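Local coordinates for ABC transporter (Caldanaerobius, PDB 4G68), which probably binds xylo-oligosaccharides outside the cell as the solute-binding protein of an ABC transporter, delivering them for uptake during xylan utilization, at residues A178-I183 / I399-N404; F217-K222 / M228-M233; E290-K295 / A306-S311. All coordinates share one frame; numbering follows the deposited sequence.

In the fold
All three contacts are buried, and they meet on the central strand 168-184 of this solute-binding protein. Contacts 1 and 3 share an aromatic layer: Tyr182 of contact 1 packs on Phe291 and Phe309 of contact 3, and Ala306 touches Ile401. Contact 2 lies beside the same strand, where Leu181 meets Phe217 and Ser179 meets Trp229, and it alone of the three reaches the sugar. Chemistry follows place: contact 1 is purely aliphatic and aromatic strand-to-helix packing, contact 3 centres on two phenylalanine rings, while contact 2 combines ring packing, a water bridge and a bond to xylose. Ala218 in turn packs against Phe291, joining contacts 2 and 3.

Contact 1: A178-I183 / I399-N404; sequences ASVLYI and IQIMNN
Val180, on the long strand 168-184, packs against Ile401 of helix 396-406, a strand-to-helix contact in the periplasmic-binding-protein type fold of this solute-binding protein. The interaction is wholly apolar. Val180 CG2 lies 3.9 Å from Ile401 CG1 and equally near the two methyls of that isoleucine, CG2 and CD1, so one methyl nests among three carbons while the two side chains cross at about a right angle. Val180 CG1 stands anti to the backbone N (chi1 -179°), which lays it over the Tyr182 ring, 3.4 Å above the plane and over its centre, while it remains 4.2 Å from Ile401 CG1. Ile401 is covered on its near side by this valine and, further along the strand, by the tyrosine.

The aromatic part is slighter. Tyr182 offers the far end of its ring: CE1 comes within 4.2 Å of Ile401 CD1, which approaches obliquely. The phenol oxygen is not left to this apolar neighbour, since it is hydrogen-bonded to the carbonyl oxygen of Gly302, and the ring also meets Phe309 edge-to-face.

Around the pair, Ala323 on strand 321-324 touches both Val180 and Ile401, and Leu381 on strand 381-382 also touches Ile401. The most distal carbon of the isoleucine, CD1, ends 3.9 Å from Tyr182 OH.

Contact 2: F217-K222 / M228-M233; sequences FALGEK and MWYYDM. With XYP (beta-D-xylopyranose), chain D.
Tyr230 on helix 225-239 packs against Phe217 and Leu219 of the preceding loop, an offset edge-to-face (T-shaped) aromatic pair with an aliphatic flank, in the sugar-binding protein fold whose pocket this helix lines. The tyrosine edge is turned toward the phenylalanine face, with ring centroids 5.7 Å apart and planes at 67°. Tyr230 CE1 sits over that face, and its hydroxyl oxygen reaches 3.3 Å from Phe217 CD1, near the phenylalanine rim. Leu219 takes another part of the tyrosine: its CD2 lies above one face, offset toward the rim, while CD1 is 3.7 Å from Tyr230 CE2. Loop and helix side chains run antiparallel alongside one another, and the phenol end lies near the loop backbone.

That polar end is satisfied through a water lying in the plane of the ring. The water is 2.6 Å from Tyr230 OH and donates a hydrogen bond to Ala218 O at 2.7 Å, tying helix to loop without a direct bond. Next in the shell, Phe300 meets Tyr230 edge-to-face, and Leu181 and Met298 pack on Phe217.

Trp229 belongs to the glycan pocket. Its place one residue earlier on the helix, not a different first torsion (chi1 -81° against -75° in Tyr230), sends the indole to the bound beta-D-xylopyranose, which it meets edge-on rather than by stacking. Asp417, Asn103, Lys107 and Gln177 also hydrogen-bond this sugar. Trp229 NE1 donates to XYP O4 at 2.9 Å, and the N-H...O bond is nearly straight.

Contact 3: E290-K295 / A306-S311; sequences EFNQGK and AAAFVS
Phe291 drives the edge of its ring into the face of Phe309, a T-shaped pair with centroids 4.7 Å apart and planes at 66°. The leading atom is Phe291 CD2, which stands 3.4 Å above the Phe309 plane and over its centre, so that it lies close to all six ring carbons; the nearest is Phe309 CE1 at 3.5 Å. The side chains cross at about a right angle. Phe291 takes this position with CG anti to the backbone N (chi1 -170°), and its CB also approaches Phe309 CE1.

The rim of the Phe309 ring is used as well. Asn292 CB lies at its edge, near the ring plane, 4.0 Å from Phe309 CD1. Phe309 is therefore met on a face by one residue and at its edge by the next along the chain. The asparagine side chain continues past the ring toward the backbone of Ala308, with its CB 3.4 Å from Ala308 O.

These residues lie at the C-terminal end of helix 284-292 and on the short helix 306-310, joined through strand 298-300 within the solute-binding protein fold. The first helix closes in a Schellman motif: Gly294, with positive phi, donates from its N to Phe291 O, and Lys295 N bonds to Glu290 O. The chain leaves the helix at Gly294, two residues after Asn292. In the second helix, Ala306 O accepts from both Phe309 N and Val310 N.

The aromatic cluster extends beyond the pair, for Tyr299 also meets Phe309 edge-to-face and Tyr182 packs on Phe291. Thr288, one helical turn before Asn292, packs against both Ala308 and Phe309, and Phe309 O accepts a hydrogen bond from Ser315 OG.

Contact 1: A178-I183 / I399-N404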
loop_
_atom_site.group_PDB
_atom_site.type_symbol
_atom_site.label_atom_id
_atom_site.label_comp_id
_atom_site.label_asym_id
_atom_site.label_seq_id
_atom_site.Cartn_x
_atom_site.Cartn_y
_atom_site.Cartn_z
ATOM N N ALA A 178 -3.146 -2.837 -4.036
ATOM C CA ALA A 178 -4.461 -2.523 -4.602
ATOM C C ALA A 178 -5.343 -2.086 -3.420
ATOM O O ALA A 178 -5.223 -2.634 -2.289
ATOM C CB ALA A 178 -5.081 -3.744 -5.300
ATOM N N SER A 179 -6.228 -1.145 -3.672
ATOM C CA SER A 179 -7.132 -0.588 -2.642
ATOM C C SER A 179 -8.356 -1.513 -2.453
ATOM O O SER A 179 -8.995 -1.920 -3.457
ATOM C CB SER A 179 -7.540 0.835 -3.032
ATOM O OG SER A 179 -8.072 0.871 -4.390
ATOM N N VAL A 180 -8.675 -1.822 -1.214
ATOM C CA VAL A 180 -9.686 -2.856 -0.888
ATOM C C VAL A 180 -10.590 -2.237 0.191
ATOM O O VAL A 180 -10.113 -1.751 1.197
ATOM C CB VAL A 180 -8.995 -4.047 -0.262
ATOM C CG1 VAL A 180 -10.044 -5.141 0.063
ATOM C CG2 VAL A 180 -7.946 -4.647 -1.271
ATOM N N LEU A 181 -11.879 -2.270 -0.059
ATOM C CA LEU A 181 -12.878 -2.100 1.018
ATOM C C LEU A 181 -13.218 -3.466 1.624
ATOM O O LEU A 181 -13.732 -4.367 0.943
ATOM C CB LEU A 181 -14.150 -1.407 0.475
ATOM C CG LEU A 181 -15.306 -1.286 1.496
ATOM C CD1 LEU A 181 -14.814 -0.438 2.633
ATOM C CD2 LEU A 181 -16.492 -0.636 0.779
ATOM N N TYR A 182 -12.804 -3.656 2.882
ATOM C CA TYR A 182 -13.071 -4.937 3.578
ATOM C C TYR A 182 -14.362 -4.837 4.373
ATOM O O TYR A 182 -14.675 -3.826 4.978
ATOM C CB TYR A 182 -11.941 -5.232 4.590
ATOM C CG TYR A 182 -10.565 -5.323 3.972
ATOM C CD1 TYR A 182 -10.033 -6.599 3.609
ATOM C CD2 TYR A 182 -9.745 -4.193 3.826
ATOM C CE1 TYR A 182 -8.793 -6.747 3.049
ATOM C CE2 TYR A 182 -8.461 -4.340 3.290
ATOM C CZ TYR A 182 -7.992 -5.590 2.907
ATOM O OH TYR A 182 -6.696 -5.831 2.408
ATOM N N ILE A 183 -15.160 -5.896 4.266
ATOM C CA ILE A 183 -16.558 -5.930 4.803
ATOM C C ILE A 183 -16.584 -7.062 5.830
ATOM O O ILE A 183 -16.229 -8.171 5.458
ATOM C CB ILE A 183 -17.491 -6.447 3.627
ATOM C CG1 ILE A 183 -17.579 -5.506 2.417
ATOM C CG2 ILE A 183 -18.926 -6.773 4.053
ATOM C CD1 ILE A 183 -17.944 -4.046 2.813
ATOM N N ILE A 399 -7.544 -14.261 -2.963
ATOM C CA ILE A 399 -8.090 -14.588 -4.291
ATOM C C ILE A 399 -9.202 -13.601 -4.623
ATOM O O ILE A 399 -9.263 -13.072 -5.762
ATOM C CB ILE A 399 -8.613 -16.023 -4.328
ATOM C CG1 ILE A 399 -7.446 -17.005 -4.324
ATOM C CG2 ILE A 399 -9.430 -16.266 -5.556
ATOM C CD1 ILE A 399 -7.831 -18.399 -3.857
ATOM N N GLN A 400 -10.070 -13.376 -3.654
ATOM C CA GLN A 400 -11.100 -12.367 -3.808
ATOM C C GLN A 400 -10.574 -10.957 -4.127
ATOM O O GLN A 400 -11.180 -10.209 -4.917
ATOM C CB GLN A 400 -12.013 -12.363 -2.588
ATOM C CG GLN A 400 -13.335 -11.621 -2.835
ATOM C CD GLN A 400 -14.316 -11.847 -1.748
ATOM O OE1 GLN A 400 -15.459 -12.321 -2.031
ATOM N NE2 GLN A 400 -13.938 -11.584 -0.515
ATOM N N ILE A 401 -9.482 -10.543 -3.467
ATOM C CA ILE A 401 -8.875 -9.250 -3.848
ATOM C C ILE A 401 -8.537 -9.247 -5.336
ATOM O O ILE A 401 -8.803 -8.276 -6.030
ATOM C CB ILE A 401 -7.645 -8.878 -2.953
ATOM C CG1 ILE A 401 -8.187 -8.483 -1.568
ATOM C CG2 ILE A 401 -6.896 -7.674 -3.515
ATOM C CD1 ILE A 401 -7.104 -8.395 -0.482
ATOM N N MET A 402 -7.928 -10.312 -5.813
ATOM C CA MET A 402 -7.585 -10.452 -7.246
ATOM C C MET A 402 -8.849 -10.370 -8.083
ATOM O O MET A 402 -8.931 -9.579 -9.023
ATOM C CB MET A 402 -6.876 -11.787 -7.510
ATOM C CG MET A 402 -5.450 -11.797 -7.008
ATOM S SD MET A 402 -4.644 -13.310 -7.653
ATOM C CE MET A 402 -4.956 -13.247 -9.304
ATOM N N ASN A 403 -9.872 -11.113 -7.675
ATOM C CA ASN A 403 -11.086 -11.180 -8.470
ATOM C C ASN A 403 -11.945 -9.954 -8.450
ATOM O O ASN A 403 -12.512 -9.559 -9.494
ATOM C CB ASN A 403 -11.925 -12.379 -7.988
ATOM C CG ASN A 403 -11.396 -13.699 -8.513
ATOM O OD1 ASN A 403 -10.580 -13.709 -9.414
ATOM N ND2 ASN A 403 -11.837 -14.815 -7.916
ATOM N N ASN A 404 -12.202 -9.433 -7.261
ATOM C CA ASN A 404 -13.050 -8.261 -7.138
ATOM C C ASN A 404 -12.413 -6.897 -7.447
ATOM O O ASN A 404 -13.120 -5.965 -7.843
ATOM C CB ASN A 404 -13.748 -8.228 -5.777
ATOM C CG ASN A 404 -14.777 -9.339 -5.626
ATOM O OD1 ASN A 404 -15.000 -10.128 -6.579
ATOM N ND2 ASN A 404 -15.404 -9.420 -4.441
#

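Contact 2: F217-K222 / M228-M233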
loop_
_atom_site.group_PDB
_atom_site.type_symbol
_atom_site.label_atom_id
_atom_site.label_comp_id
_atom_site.label_asym_id
_atom_site.label_seq_id
_atom_site.Cartn_x
_atom_site.Cartn_y
_atom_site.Cartn_z
ATOM N N PHE A 217 -16.215 2.268 10.454
ATOM C CA PHE A 217 -14.842 2.035 9.898
ATOM C C PHE A 217 -13.821 2.003 10.984
ATOM O O PHE A 217 -13.817 2.879 11.854
ATOM C CB PHE A 217 -14.403 3.142 8.915
ATOM C CG PHE A 217 -14.944 2.970 7.549
ATOM C CD1 PHE A 217 -14.220 2.267 6.594
ATOM C CD2 PHE A 217 -16.177 3.529 7.203
ATOM C CE1 PHE A 217 -14.696 2.106 5.305
ATOM C CE2 PHE A 217 -16.660 3.372 5.890
ATOM C CZ PHE A 217 -15.890 2.659 4.944
ATOM N N ALA A 218 -12.951 0.975 10.961
ATOM C CA ALA A 218 -11.721 0.985 11.785
ATOM C C ALA A 218 -10.576 1.735 11.055
ATOM O O ALA A 218 -10.066 1.233 10.043
ATOM C CB ALA A 218 -11.255 -0.449 12.042
ATOM N N LEU A 219 -10.173 2.920 11.545
ATOM C CA LEU A 219 -9.164 3.721 10.852
ATOM C C LEU A 219 -8.242 4.229 11.925
ATOM O O LEU A 219 -8.700 4.713 12.942
ATOM C CB LEU A 219 -9.767 4.958 10.138
ATOM C CG LEU A 219 -8.733 5.995 9.634
ATOM C CD1 LEU A 219 -7.769 5.424 8.595
ATOM C CD2 LEU A 219 -9.563 7.094 8.918
ATOM N N GLY A 220 -6.967 4.103 11.616
ATOM C CA GLY A 220 -5.875 4.618 12.494
ATOM C C GLY A 220 -5.129 5.695 11.708
ATOM O O GLY A 220 -4.351 5.417 10.787
ATOM N N GLU A 221 -5.417 6.937 12.063
ATOM C CA GLU A 221 -4.921 8.101 11.259
ATOM C C GLU A 221 -3.688 8.782 11.805
ATOM O O GLU A 221 -3.148 9.728 11.200
ATOM C CB GLU A 221 -6.150 9.043 11.028
ATOM C CG GLU A 221 -5.907 10.448 10.368
ATOM C CD GLU A 221 -5.275 10.446 9.009
ATOM O OE1 GLU A 221 -5.078 9.401 8.372
ATOM O OE2 GLU A 221 -4.868 11.574 8.573
ATOM N N LYS A 222 -3.138 8.284 12.908
ATOM C CA LYS A 222 -1.930 8.877 13.473
ATOM C C LYS A 222 -0.737 9.116 12.552
ATOM O O LYS A 222 -0.145 10.193 12.572
ATOM C CB LYS A 222 -1.468 8.067 14.720
ATOM C CG LYS A 222 -0.410 8.826 15.560
ATOM C CD LYS A 222 -0.057 7.938 16.775
ATOM C CE LYS A 222 1.338 8.231 17.346
ATOM N NZ LYS A 222 1.427 9.577 17.970
HETATM N N MSE A 228 -5.117 9.019 4.225
HETATM C CA MSE A 228 -4.847 9.505 2.893
HETATM C C MSE A 228 -5.310 8.552 1.827
HETATM O O MSE A 228 -5.736 9.051 0.803
HETATM C CB MSE A 228 -3.345 9.755 2.758
HETATM C CG MSE A 228 -2.938 10.490 1.516
HETATM SE SE MSE A 228 -1.043 9.895 1.126
HETATM C CE MSE A 228 -1.589 7.984 0.825
ATOM N N TRP A 229 -5.187 7.251 1.989
ATOM C CA TRP A 229 -5.787 6.325 1.031
ATOM C C TRP A 229 -7.219 6.579 0.738
ATOM O O TRP A 229 -7.659 6.455 -0.447
ATOM C CB TRP A 229 -5.612 4.872 1.453
ATOM C CG TRP A 229 -4.251 4.335 1.106
ATOM C CD1 TRP A 229 -2.972 4.822 1.486
ATOM C CD2 TRP A 229 -3.978 3.175 0.267
ATOM N NE1 TRP A 229 -2.005 4.035 0.923
ATOM C CE2 TRP A 229 -2.545 3.051 0.167
ATOM C CE3 TRP A 229 -4.790 2.262 -0.438
ATOM C CZ2 TRP A 229 -1.921 1.996 -0.565
ATOM C CZ3 TRP A 229 -4.161 1.237 -1.184
ATOM C CH2 TRP A 229 -2.758 1.118 -1.250
ATOM N N TYR A 230 -7.944 6.980 1.799
ATOM C CA TYR A 230 -9.362 7.289 1.592
ATOM C C TYR A 230 -9.509 8.508 0.635
ATOM O O TYR A 230 -10.305 8.472 -0.352
ATOM C CB TYR A 230 -10.047 7.630 2.912
ATOM C CG TYR A 230 -10.347 6.512 3.846
ATOM C CD1 TYR A 230 -11.677 6.265 4.236
ATOM C CD2 TYR A 230 -9.305 5.802 4.443
ATOM C CE1 TYR A 230 -11.981 5.216 5.153
ATOM C CE2 TYR A 230 -9.550 4.764 5.396
ATOM C CZ TYR A 230 -10.888 4.495 5.720
ATOM O OH TYR A 230 -11.172 3.504 6.628
ATOM N N TYR A 231 -8.765 9.576 0.936
ATOM C CA TYR A 231 -8.869 10.782 0.074
ATOM C C TYR A 231 -8.477 10.364 -1.376
ATOM O O TYR A 231 -9.190 10.648 -2.361
ATOM C CB TYR A 231 -7.946 11.924 0.562
ATOM C CG TYR A 231 -8.040 13.033 -0.431
ATOM C CD1 TYR A 231 -9.015 14.015 -0.272
ATOM C CD2 TYR A 231 -7.212 13.092 -1.541
ATOM C CE1 TYR A 231 -9.195 15.012 -1.219
ATOM C CE2 TYR A 231 -7.344 14.108 -2.511
ATOM C CZ TYR A 231 -8.344 15.041 -2.315
ATOM O OH TYR A 231 -8.533 15.994 -3.265
ATOM N N ASP A 232 -7.332 9.678 -1.527
ATOM C CA ASP A 232 -6.796 9.461 -2.878
ATOM C C ASP A 232 -7.806 8.633 -3.665
ATOM O O ASP A 232 -8.020 8.887 -4.878
ATOM C CB ASP A 232 -5.450 8.712 -2.819
ATOM C CG ASP A 232 -4.340 9.520 -2.174
ATOM O OD1 ASP A 232 -4.502 10.716 -1.891
ATOM O OD2 ASP A 232 -3.292 8.940 -1.934
HETATM N N MSE A 233 -8.464 7.652 -3.023
HETATM C CA MSE A 233 -9.564 6.889 -3.705
HETATM C C MSE A 233 -10.715 7.715 -4.034
HETATM O O MSE A 233 -11.231 7.569 -5.139
HETATM C CB MSE A 233 -9.991 5.622 -2.906
HETATM C CG MSE A 233 -11.377 5.114 -3.381
HETATM SE SE MSE A 233 -11.250 4.461 -5.230
HETATM C CE MSE A 233 -10.000 3.186 -4.490
HETATM C C1 XYP D . 2.661 1.465 2.718
HETATM C C2 XYP D . 3.407 2.760 3.019
HETATM C C3 XYP D . 2.484 3.929 2.656
HETATM C C4 XYP D . 1.887 3.783 1.233
HETATM C C5 XYP D . 1.334 2.354 0.959
HETATM O O2 XYP D . 3.809 2.760 4.374
HETATM O O3 XYP D . 3.276 5.131 2.783
HETATM O O4 XYP D . 0.853 4.737 0.974
HETATM O O5 XYP D . 2.286 1.376 1.361
HETATM O O HOH W 1 -9.442 1.703 7.429
#

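Contact 3: E290-K295 / A306-S311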
loop_
_atom_site.group_PDB
_atom_site.type_symbol
_atom_site.label_atom_id
_atom_site.label_comp_id
_atom_site.label_asym_id
_atom_site.label_seq_id
_atom_site.Cartn_x
_atom_site.Cartn_y
_atom_site.Cartn_z
ATOM N N GLU A 290 -8.432 -3.561 15.853
ATOM C CA GLU A 290 -9.834 -3.265 16.007
ATOM C C GLU A 290 -10.713 -4.071 15.039
ATOM O O GLU A 290 -11.708 -4.679 15.420
ATOM C CB GLU A 290 -9.937 -1.759 15.801
ATOM C CG GLU A 290 -11.231 -1.160 16.049
ATOM C CD GLU A 290 -11.174 0.325 15.730
ATOM O OE1 GLU A 290 -10.163 0.858 15.355
ATOM O OE2 GLU A 290 -12.174 0.974 15.812
ATOM N N PHE A 291 -10.305 -4.109 13.781
ATOM C CA PHE A 291 -11.122 -4.785 12.771
ATOM C C PHE A 291 -11.029 -6.282 12.903
ATOM O O PHE A 291 -12.023 -6.937 12.776
ATOM C CB PHE A 291 -10.656 -4.360 11.364
ATOM C CG PHE A 291 -11.603 -4.810 10.247
ATOM C CD1 PHE A 291 -12.843 -4.233 10.110
ATOM C CD2 PHE A 291 -11.222 -5.801 9.339
ATOM C CE1 PHE A 291 -13.726 -4.682 9.078
ATOM C CE2 PHE A 291 -12.091 -6.243 8.313
ATOM C CZ PHE A 291 -13.358 -5.685 8.171
ATOM N N ASN A 292 -9.861 -6.822 13.233
ATOM C CA ASN A 292 -9.757 -8.292 13.358
ATOM C C ASN A 292 -10.367 -8.855 14.645
ATOM O O ASN A 292 -10.471 -10.039 14.801
ATOM C CB ASN A 292 -8.311 -8.815 13.039
ATOM C CG ASN A 292 -7.301 -8.637 14.164
ATOM O OD1 ASN A 292 -7.629 -8.425 15.311
ATOM N ND2 ASN A 292 -6.017 -8.828 13.822
ATOM N N GLN A 293 -10.751 -7.964 15.545
ATOM C CA GLN A 293 -11.472 -8.358 16.771
ATOM C C GLN A 293 -12.948 -8.238 16.600
ATOM O O GLN A 293 -13.732 -8.500 17.535
ATOM C CB GLN A 293 -10.982 -7.479 17.937
ATOM C CG GLN A 293 -9.533 -7.820 18.327
ATOM C CD GLN A 293 -9.277 -9.282 18.637
ATOM O OE1 GLN A 293 -8.695 -10.023 17.823
ATOM N NE2 GLN A 293 -9.746 -9.731 19.784
ATOM N N GLY A 294 -13.360 -7.786 15.428
ATOM C CA GLY A 294 -14.765 -7.736 15.064
ATOM C C GLY A 294 -15.414 -6.438 15.576
ATOM O O GLY A 294 -16.614 -6.392 15.686
ATOM N N LYS A 295 -14.618 -5.422 15.867
ATOM C CA LYS A 295 -15.116 -4.153 16.455
ATOM C C LYS A 295 -15.397 -3.026 15.453
ATOM O O LYS A 295 -15.604 -1.868 15.838
ATOM C CB LYS A 295 -14.172 -3.658 17.558
ATOM C CG LYS A 295 -13.948 -4.637 18.701
ATOM C CD LYS A 295 -12.778 -4.098 19.527
ATOM C CE LYS A 295 -12.468 -4.959 20.768
ATOM N NZ LYS A 295 -13.383 -4.642 21.912
ATOM N N ALA A 306 -4.672 -7.367 4.491
ATOM C CA ALA A 306 -5.448 -8.586 4.510
ATOM C C ALA A 306 -4.895 -9.582 5.497
ATOM O O ALA A 306 -5.663 -10.312 6.164
ATOM C CB ALA A 306 -5.453 -9.193 3.128
ATOM N N ALA A 307 -3.559 -9.752 5.528
ATOM C CA ALA A 307 -3.003 -10.634 6.517
ATOM C C ALA A 307 -3.422 -10.426 7.934
ATOM O O ALA A 307 -3.583 -11.450 8.660
ATOM C CB ALA A 307 -1.438 -10.627 6.432
ATOM N N ALA A 308 -3.564 -9.163 8.355
ATOM C CA ALA A 308 -3.975 -8.903 9.747
ATOM C C ALA A 308 -5.329 -9.558 10.017
ATOM O O ALA A 308 -5.650 -9.819 11.159
ATOM C CB ALA A 308 -4.086 -7.377 10.042
ATOM N N PHE A 309 -6.101 -9.865 8.987
ATOM C CA PHE A 309 -7.474 -10.399 9.178
ATOM C C PHE A 309 -7.604 -11.915 9.002
ATOM O O PHE A 309 -8.478 -12.558 9.673
ATOM C CB PHE A 309 -8.529 -9.672 8.267
ATOM C CG PHE A 309 -8.351 -8.156 8.168
ATOM C CD1 PHE A 309 -7.970 -7.420 9.265
ATOM C CD2 PHE A 309 -8.555 -7.484 6.943
ATOM C CE1 PHE A 309 -7.730 -6.059 9.169
ATOM C CE2 PHE A 309 -8.380 -6.085 6.827
ATOM C CZ PHE A 309 -7.933 -5.372 7.937
ATOM N N VAL A 310 -6.792 -12.490 8.110
ATOM C CA VAL A 310 -6.890 -13.938 7.799
ATOM C C VAL A 310 -5.668 -14.773 8.176
ATOM O O VAL A 310 -5.713 -16.008 8.057
ATOM C CB VAL A 310 -7.271 -14.187 6.338
ATOM C CG1 VAL A 310 -8.666 -13.552 6.063
ATOM C CG2 VAL A 310 -6.150 -13.655 5.399
ATOM N N SER A 311 -4.575 -14.125 8.540
ATOM C CA SER A 311 -3.331 -14.835 8.864
ATOM C C SER A 311 -2.778 -14.594 10.271
ATOM O O SER A 311 -2.012 -15.433 10.795
ATOM C CB SER A 311 -2.238 -14.536 7.818
ATOM O OG SER A 311 -2.694 -14.953 6.519
#